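Local coordinates for YECBM32 (Yersinia enterocolitica, PDB 2JDA), which binds polygalacturonic acid, the backbone of pectin, as a periplasmic carbohydrate-binding module of the F5/8 type C (discoidin-like) family, at residues G17-S20 with E21-H24; D31-V34 with K35-W38. One frame throughout, in Å; residues are numbered along the deposited sequence.

Interactions 1 and 2 follow one another along the loop that runs from strand 10-15 to strand 38-41 in this beta-sandwich module, their centres about 13 Å apart. Interaction 2 forms part of the calcium site, whereas interaction 1 closes a surface turn further out, with the side chain of His24 about 9 Å from the metal. The two are joined directly. Trp38 NE1 lies 2.9 Å from Gly17 O, a probable hydrogen bond, and His24 CB packs against Arg37 O at 3.2 Å. His24 O also sits 3.6 Å from Trp38 CD1. The start of strand 38-41 therefore touches the turn at 17-24 directly, while Asp31, Asp33 and Thr36 just before it supply four of the seven calcium ligands.

Interaction 1 (G17-S20 with E21-H24); sequences GYDS and EKGH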
# COMPACT_ATOMS: atom_id res chain seq x y z
N GLY A 17 8.86 -4.42 -9.47
CA GLY A 17 9.46 -3.53 -10.45
C GLY A 17 9.12 -2.11 -10.12
O GLY A 17 8.44 -1.86 -9.14
N TYR A 18 9.65 -1.18 -10.92
CA TYR A 18 9.46 0.22 -10.70
C TYR A 18 9.86 0.98 -11.96
O TYR A 18 10.61 0.48 -12.79
CB TYR A 18 10.36 0.67 -9.50
CG TYR A 18 11.86 0.54 -9.70
CD1 TYR A 18 12.65 1.66 -9.98
CD2 TYR A 18 12.49 -0.68 -9.62
CE1 TYR A 18 14.00 1.58 -10.18
CE2 TYR A 18 13.86 -0.78 -9.83
CZ TYR A 18 14.61 0.32 -10.12
OH TYR A 18 15.99 0.21 -10.32
N ASP A 19 9.45 2.23 -12.03
CA ASP A 19 9.78 3.13 -13.14
C ASP A 19 11.18 3.64 -12.90
O ASP A 19 11.38 4.57 -12.14
CB ASP A 19 8.79 4.26 -13.22
CG ASP A 19 9.01 5.18 -14.38
OD1 ASP A 19 10.16 5.21 -14.93
OD2 ASP A 19 8.06 5.93 -14.72
N SER A 20 12.15 2.99 -13.53
CA SER A 20 13.55 3.34 -13.34
C SER A 20 13.98 4.57 -14.08
O SER A 20 14.99 5.17 -13.72
CB SER A 20 14.41 2.16 -13.69
OG SER A 20 14.20 1.74 -15.00
N GLU A 21 13.28 4.96 -15.12
CA GLU A 21 13.61 6.18 -15.84
C GLU A 21 13.27 7.41 -15.02
O GLU A 21 14.01 8.39 -15.04
CB GLU A 21 12.91 6.20 -17.17
CG GLU A 21 13.43 5.13 -18.07
CD GLU A 21 12.82 5.16 -19.45
OE1 GLU A 21 11.81 5.88 -19.68
OE2 GLU A 21 13.38 4.42 -20.28
N LYS A 22 12.13 7.41 -14.32
CA LYS A 22 11.78 8.52 -13.48
C LYS A 22 12.26 8.29 -12.05
O LYS A 22 12.17 9.18 -11.21
CB LYS A 22 10.29 8.75 -13.55
CG LYS A 22 9.83 9.25 -14.92
CD LYS A 22 10.28 10.70 -15.12
CE LYS A 22 9.61 11.36 -16.33
NZ LYS A 22 10.08 12.80 -16.40
N GLY A 23 12.74 7.10 -11.75
CA GLY A 23 13.16 6.83 -10.38
C GLY A 23 12.06 6.77 -9.33
O GLY A 23 12.28 7.14 -8.18
N HIS A 24 10.92 6.25 -9.72
CA HIS A 24 9.78 6.07 -8.81
C HIS A 24 9.97 4.71 -8.07
O HIS A 24 9.25 3.72 -8.30
CB HIS A 24 8.46 6.07 -9.57
CG HIS A 24 8.20 7.34 -10.30
ND1 HIS A 24 8.27 8.59 -9.71
CD2 HIS A 24 7.84 7.55 -11.58
CE1 HIS A 24 7.97 9.53 -10.59
NE2 HIS A 24 7.63 8.91 -11.72
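Asp19 OD1 accepts the backbone N-H of Lys22 over 3.0 Å, with a nearly straight angle of 166° at the hydrogen. The donor stands well above the carboxylate plane, and the backbone N of Glu21 lies near the same oxygen at 3.1 Å. This grip lies within a pi-turn in a surface loop of the F5/8 type C fold, defined by the i to i+5 backbone bond from His24 N to Asp19 O at 3.0 Å. Gly23 enters the turn with positive phi just before the chain closes. The aspartate can reach back over the turn because its CG lies opposite the backbone N (chi1 -177°), which sends the carboxylate alongside the side chains of Lys22 and His24. Lys22 CG passes Asp19 OD2 at 3.8 Å before the rest of that chain leads away. His24 also lies alongside the aspartate, pointing the same way, and offers its ring edge, CD2 lying 3.5 Å from Asp19 OD2, with carboxylate and imidazole planes turned 80° from each other. Asp19 OD2 is 4.3 Å from His24 NE2, close enough that the carboxylate would probably favour a positive charge on the ring, although its ionisation is not observed. Elsewhere Tyr18 packs on Val25, Pro26 and Trp38, and His24 pairs by its backbone with Ala39. At the mouth of the turn, Tyr18 CB meets His24 O at 3.5 Å, and this oxygen lies near the plane of the phenol ring at its edge.

Interaction 2 (D31-V34 with K35-W38); sequences DGDV and KTRW. With CA (calcium ion), chain C.
Asp31 CG (chi1 60°) and Thr36 OG1 (chi1 65°) each sit between their own backbone N and carbonyl carbon, and from there the two side chains face each other beside the calcium ion. Asp31 OD1 binds the metal at 2.5 Å, as does Thr36 OG1 at 2.5 Å. Meanwhile the Thr36 hydroxyl donates to the syn lone pair of Asp31 OD2 over 2.5 Å. Asp33 O, at 2.3 Å from the calcium ion, and Thr36 O complete this loop's share; Asn28 O, Asn129 O and Glu130 OE1 bring the count to seven oxygens. Asp31 OD1 also takes the N-H of Asp33 at 3.1 Å, an Asx turn, and a type I beta turn from Asp33 to Thr36 follows. The Asp33 carboxylate serves that turn: its OD1 receives Lys35 N at 2.9 Å from one face of its plane and Lys35 NZ at 2.6 Å from the other, the latter a salt bridge made by folding the lysine chain back. Coordination leaves the threonine hydroxyl its proton to give, and calcium would probably polarise that O-H, consistent with so short a bond to Asp31.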
# COMPACT_ATOMS: atom_id res chain seq x y z
N ASP A 31 8.64 6.99 2.55
CA ASP A 31 9.64 8.01 2.92
C ASP A 31 9.05 9.20 3.60
O ASP A 31 9.78 10.15 3.92
CB ASP A 31 10.47 8.44 1.70
CG ASP A 31 9.66 9.03 0.60
OD1 ASP A 31 8.40 9.14 0.71
OD2 ASP A 31 10.22 9.51 -0.40
N GLY A 32 7.75 9.16 3.86
CA GLY A 32 7.10 10.26 4.55
C GLY A 32 6.85 11.48 3.71
O GLY A 32 6.40 12.54 4.21
N ASP A 33 7.04 11.36 2.41
CA ASP A 33 6.89 12.46 1.49
C ASP A 33 5.80 12.11 0.43
O ASP A 33 6.04 11.24 -0.41
CB ASP A 33 8.26 12.69 0.84
CG ASP A 33 8.29 13.90 -0.05
OD1 ASP A 33 7.22 14.46 -0.38
OD2 ASP A 33 9.37 14.37 -0.46
N VAL A 34 4.64 12.75 0.48
CA VAL A 34 3.60 12.45 -0.48
C VAL A 34 3.94 12.88 -1.90
O VAL A 34 3.22 12.51 -2.82
CB VAL A 34 2.23 13.05 -0.08
CG1 VAL A 34 1.78 12.40 1.20
CG2 VAL A 34 2.32 14.57 -0.03
N LYS A 35 5.00 13.68 -2.11
CA LYS A 35 5.40 14.08 -3.43
C LYS A 35 6.27 13.02 -4.15
O LYS A 35 6.55 13.18 -5.32
CB LYS A 35 6.20 15.39 -3.43
CG LYS A 35 5.50 16.55 -2.77
CD LYS A 35 6.58 17.70 -2.52
CE LYS A 35 7.51 17.47 -1.26
NZ LYS A 35 6.86 17.04 0.04
N THR A 36 6.79 12.02 -3.44
CA THR A 36 7.53 10.92 -4.11
C THR A 36 6.61 9.70 -4.13
O THR A 36 5.83 9.46 -3.21
CB THR A 36 8.78 10.55 -3.33
OG1 THR A 36 8.40 10.02 -2.05
CG2 THR A 36 9.66 11.75 -3.10
N ARG A 37 6.73 8.89 -5.18
CA ARG A 37 5.91 7.70 -5.35
C ARG A 37 6.70 6.53 -5.86
O ARG A 37 7.73 6.68 -6.48
CB ARG A 37 4.76 7.99 -6.29
CG ARG A 37 5.12 8.33 -7.73
CD ARG A 37 3.92 8.73 -8.53
NE ARG A 37 4.18 9.15 -9.91
CZ ARG A 37 4.49 10.37 -10.26
NH1 ARG A 37 4.71 11.32 -9.37
NH2 ARG A 37 4.62 10.60 -11.55
N TRP A 38 6.19 5.36 -5.53
CA TRP A 38 6.50 4.12 -6.24
C TRP A 38 5.50 3.97 -7.37
O TRP A 38 4.29 4.18 -7.17
CB TRP A 38 6.35 2.92 -5.29
CG TRP A 38 6.38 1.59 -5.99
CD1 TRP A 38 7.47 1.05 -6.63
CD2 TRP A 38 5.33 0.66 -6.15
NE1 TRP A 38 7.14 -0.13 -7.24
CE2 TRP A 38 5.83 -0.42 -6.91
CE3 TRP A 38 3.97 0.62 -5.75
CZ2 TRP A 38 5.03 -1.50 -7.27
CZ3 TRP A 38 3.20 -0.44 -6.10
CH2 TRP A 38 3.75 -1.51 -6.86
CA CA C . 6.44 9.02 -0.85